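Local coordinates for protein sugar phosphate isomerase/epimerase (Parabacteroides distasonis, PDB 3OBE) that probably works as an isomerase or epimerase on sugar-related substrates, built on a xylose isomerase-like TIM barrel, at residues E142-N153 with L203-V213. Sequence-based numbering, arbitrary orientation.
Sequences EDDAKVVSEIFN and LFLKNTDPDKV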
# COMPACT_ATOMS: atom_id res chain seq x y z
N GLU A 142 20.24 -5.59 13.35
CA GLU A 142 19.81 -6.69 12.49
C GLU A 142 18.86 -7.65 13.17
O GLU A 142 17.87 -8.04 12.57
CB GLU A 142 21.00 -7.50 11.93
CG GLU A 142 21.66 -6.87 10.74
CD GLU A 142 22.51 -7.86 9.94
OE1 GLU A 142 22.34 -9.10 10.08
OE2 GLU A 142 23.37 -7.38 9.18
N ASP A 143 19.15 -8.01 14.42
CA ASP A 143 18.34 -9.00 15.13
C ASP A 143 16.88 -8.53 15.23
O ASP A 143 15.98 -9.33 15.02
CB ASP A 143 18.86 -9.33 16.54
CG ASP A 143 20.17 -10.16 16.52
OD1 ASP A 143 20.56 -10.70 15.44
OD2 ASP A 143 20.78 -10.26 17.60
N ASP A 144 16.67 -7.22 15.46
CA ASP A 144 15.32 -6.69 15.52
C ASP A 144 14.61 -6.89 14.19
O ASP A 144 13.43 -7.23 14.16
CB ASP A 144 15.34 -5.19 15.81
CG ASP A 144 15.91 -4.84 17.17
OD1 ASP A 144 16.01 -5.69 18.07
OD2 ASP A 144 16.29 -3.67 17.28
N ALA A 145 15.31 -6.62 13.08
CA ALA A 145 14.78 -6.82 11.75
C ALA A 145 14.45 -8.30 11.47
O ALA A 145 13.47 -8.58 10.81
CB ALA A 145 15.77 -6.28 10.71
N LYS A 146 15.29 -9.21 11.92
CA LYS A 146 15.01 -10.64 11.77
C LYS A 146 13.78 -11.12 12.53
O LYS A 146 12.95 -11.82 11.97
CB LYS A 146 16.23 -11.47 12.14
CG LYS A 146 17.41 -11.29 11.18
CD LYS A 146 18.60 -12.13 11.61
CE LYS A 146 19.53 -12.46 10.46
NZ LYS A 146 20.49 -13.56 10.89
N VAL A 147 13.59 -10.66 13.76
CA VAL A 147 12.43 -11.05 14.53
C VAL A 147 11.16 -10.48 13.89
O VAL A 147 10.11 -11.18 13.80
CB VAL A 147 12.51 -10.65 16.04
CG1 VAL A 147 11.18 -11.08 16.77
CG2 VAL A 147 13.72 -11.35 16.73
N VAL A 148 11.23 -9.24 13.46
CA VAL A 148 10.14 -8.63 12.73
C VAL A 148 9.83 -9.43 11.47
O VAL A 148 8.67 -9.71 11.18
CB VAL A 148 10.38 -7.11 12.43
CG1 VAL A 148 9.35 -6.59 11.40
CG2 VAL A 148 10.28 -6.31 13.71
N SER A 149 10.86 -9.82 10.73
CA SER A 149 10.64 -10.60 9.52
C SER A 149 9.93 -11.93 9.82
O SER A 149 9.09 -12.37 9.03
CB SER A 149 11.93 -10.86 8.75
OG SER A 149 12.53 -9.63 8.40
N GLU A 150 10.29 -12.58 10.93
CA GLU A 150 9.67 -13.84 11.31
C GLU A 150 8.18 -13.67 11.59
O GLU A 150 7.38 -14.51 11.22
CB GLU A 150 10.33 -14.43 12.54
CG GLU A 150 11.75 -14.86 12.26
CD GLU A 150 12.49 -15.38 13.44
OE1 GLU A 150 11.85 -15.71 14.48
OE2 GLU A 150 13.75 -15.51 13.29
N ILE A 151 7.83 -12.57 12.24
CA ILE A 151 6.44 -12.21 12.52
C ILE A 151 5.67 -11.91 11.21
O ILE A 151 4.54 -12.36 11.03
CB ILE A 151 6.37 -11.00 13.45
CG1 ILE A 151 6.84 -11.43 14.86
CG2 ILE A 151 4.95 -10.42 13.45
CD1 ILE A 151 7.20 -10.30 15.87
N PHE A 152 6.30 -11.19 10.30
CA PHE A 152 5.73 -10.95 8.95
C PHE A 152 5.49 -12.24 8.17
O PHE A 152 4.44 -12.39 7.59
CB PHE A 152 6.63 -10.02 8.14
CG PHE A 152 6.66 -8.57 8.62
CD1 PHE A 152 5.83 -8.08 9.61
CD2 PHE A 152 7.53 -7.71 8.01
CE1 PHE A 152 5.86 -6.74 9.95
CE2 PHE A 152 7.56 -6.38 8.31
CZ PHE A 152 6.74 -5.90 9.30
N ASN A 153 6.45 -13.18 8.19
CA ASN A 153 6.27 -14.51 7.62
C ASN A 153 5.03 -15.21 8.16
O ASN A 153 4.22 -15.71 7.40
CB ASN A 153 7.50 -15.36 7.81
CG ASN A 153 8.57 -15.10 6.79
OD1 ASN A 153 8.34 -14.58 5.72
ND2 ASN A 153 9.80 -15.49 7.14
N LEU A 203 17.05 -6.10 4.73
CA LEU A 203 16.92 -7.11 5.72
C LEU A 203 15.52 -7.76 5.70
O LEU A 203 15.41 -8.98 5.84
CB LEU A 203 17.25 -6.57 7.11
CG LEU A 203 18.71 -6.20 7.30
CD1 LEU A 203 18.80 -5.31 8.59
CD2 LEU A 203 19.58 -7.49 7.36
N PHE A 204 14.48 -6.96 5.54
CA PHE A 204 13.13 -7.50 5.46
C PHE A 204 12.97 -8.37 4.22
O PHE A 204 12.43 -9.48 4.30
CB PHE A 204 12.05 -6.41 5.41
CG PHE A 204 11.82 -5.65 6.67
CD1 PHE A 204 12.30 -6.03 7.91
CD2 PHE A 204 11.11 -4.48 6.59
CE1 PHE A 204 12.02 -5.27 9.05
CE2 PHE A 204 10.83 -3.75 7.70
CZ PHE A 204 11.29 -4.11 8.93
N LEU A 205 13.47 -7.92 3.10
CA LEU A 205 13.47 -8.75 1.89
C LEU A 205 14.16 -10.08 2.06
O LEU A 205 13.63 -11.15 1.69
CB LEU A 205 14.07 -7.96 0.72
CG LEU A 205 13.17 -6.82 0.22
CD1 LEU A 205 13.99 -5.68 -0.41
CD2 LEU A 205 12.14 -7.30 -0.82
N LYS A 206 15.37 -10.02 2.57
CA LYS A 206 16.21 -11.22 2.68
C LYS A 206 15.74 -12.19 3.73
O LYS A 206 16.04 -13.40 3.64
CB LYS A 206 17.66 -10.88 2.89
CG LYS A 206 18.15 -9.96 1.77
CD LYS A 206 19.16 -10.50 0.88
CE LYS A 206 19.98 -9.36 0.28
NZ LYS A 206 20.96 -9.85 -0.69
N ASN A 207 14.98 -11.71 4.71
CA ASN A 207 14.54 -12.56 5.81
C ASN A 207 13.06 -12.93 5.77
O ASN A 207 12.56 -13.54 6.70
CB ASN A 207 14.91 -11.91 7.15
CG ASN A 207 16.40 -11.97 7.40
OD1 ASN A 207 16.94 -13.04 7.66
ND2 ASN A 207 17.09 -10.84 7.24
N THR A 208 12.38 -12.60 4.67
CA THR A 208 10.98 -13.03 4.45
C THR A 208 10.90 -13.94 3.23
O THR A 208 11.71 -13.87 2.33
CB THR A 208 10.00 -11.85 4.28
OG1 THR A 208 10.42 -10.97 3.24
CG2 THR A 208 9.91 -11.05 5.57
N ASP A 209 9.94 -14.84 3.30
CA ASP A 209 9.70 -15.83 2.25
C ASP A 209 8.86 -15.23 1.16
O ASP A 209 7.74 -14.78 1.46
CB ASP A 209 8.91 -16.97 2.89
CG ASP A 209 8.71 -18.17 1.98
OD1 ASP A 209 8.67 -18.06 0.72
OD2 ASP A 209 8.51 -19.26 2.57
N PRO A 210 9.32 -15.30 -0.12
CA PRO A 210 8.52 -14.73 -1.22
C PRO A 210 7.11 -15.30 -1.33
O PRO A 210 6.23 -14.61 -1.80
CB PRO A 210 9.33 -15.06 -2.49
CG PRO A 210 10.75 -15.39 -2.01
CD PRO A 210 10.65 -15.78 -0.55
N ASP A 211 6.90 -16.53 -0.90
CA ASP A 211 5.57 -17.14 -0.95
C ASP A 211 4.66 -16.69 0.19
O ASP A 211 3.44 -16.91 0.15
CB ASP A 211 5.70 -18.68 -0.99
CG ASP A 211 6.40 -19.18 -2.28
OD1 ASP A 211 6.30 -18.50 -3.34
OD2 ASP A 211 7.06 -20.26 -2.20
N LYS A 212 5.22 -16.06 1.22
CA LYS A 212 4.43 -15.56 2.36
C LYS A 212 4.28 -14.03 2.37
O LYS A 212 3.31 -13.54 2.85
CB LYS A 212 5.07 -15.97 3.67
CG LYS A 212 5.12 -17.48 3.92
CD LYS A 212 5.93 -17.79 5.18
CE LYS A 212 6.22 -19.28 5.37
NZ LYS A 212 7.09 -19.53 6.53
N VAL A 213 5.31 -13.31 1.92
CA VAL A 213 5.40 -11.89 2.07
C VAL A 213 5.78 -11.22 0.77
O VAL A 213 6.76 -11.61 0.13
CB VAL A 213 6.47 -11.54 3.14
CG1 VAL A 213 6.77 -10.00 3.19
CG2 VAL A 213 6.02 -12.06 4.51
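Phe204 is a knob that enters the hole formed by Ala145, Val148, Ser149 and Phe152, and a tightly packed part of the contact between 142-153 and 203-213 is built around it. Phe152 presents its CE2 edge over the centre of the Phe204 ring in a T-shaped pair, the planes at 67° and the centroids 5.5 Å apart. Val148 CG1 touches Phe204 CE1 at 3.8 Å and also lies against one face of Phe152, bridging the two rings. Ser149 OG, anti to its own carbonyl carbon (chi1 -59°), is folded back to donate to Ala145 O at 2.8 Å. That bond satisfies the buried hydroxyl, which also lies against Phe204 CD1, while Ser149 CB packs on the backbone and CB of Asn207. Beside this knob is a second buried patch, apolar in character: Leu203 CD1 rests on Ala145 CB, and Glu142 crosses the leucine at about a right angle; in the modelled conformer its carboxylate pairs with Lys180.

Farther along, Asn153 takes over. Asn153 OD1 receives a nearly straight bond from Asp209 N (2.9 Å, 171°), whereas its ND2 makes a weak one to Asn207 O, so the amide spans the turn about Thr208. Lys212 lays its extended chain beside the Asn153 backbone, with Lys212 CD 3.5 Å from Asn153 O.

The solvent side is looser. Lys146 merely passes Asn207, Lys146 CE lying 3.9 Å from Asn207 OD1, and the Asn207 amide turns back to give its ND2 hydrogen to Leu203 O.

The two helices lie as neighbours on the outside of the barrel. Tyr168 of strand 165-169 meets both phenylalanine rings, Phe215 of strand 213-218 backs Phe204 and Thr208, and helix 109-126 flanks helix 142-160 through Ile151.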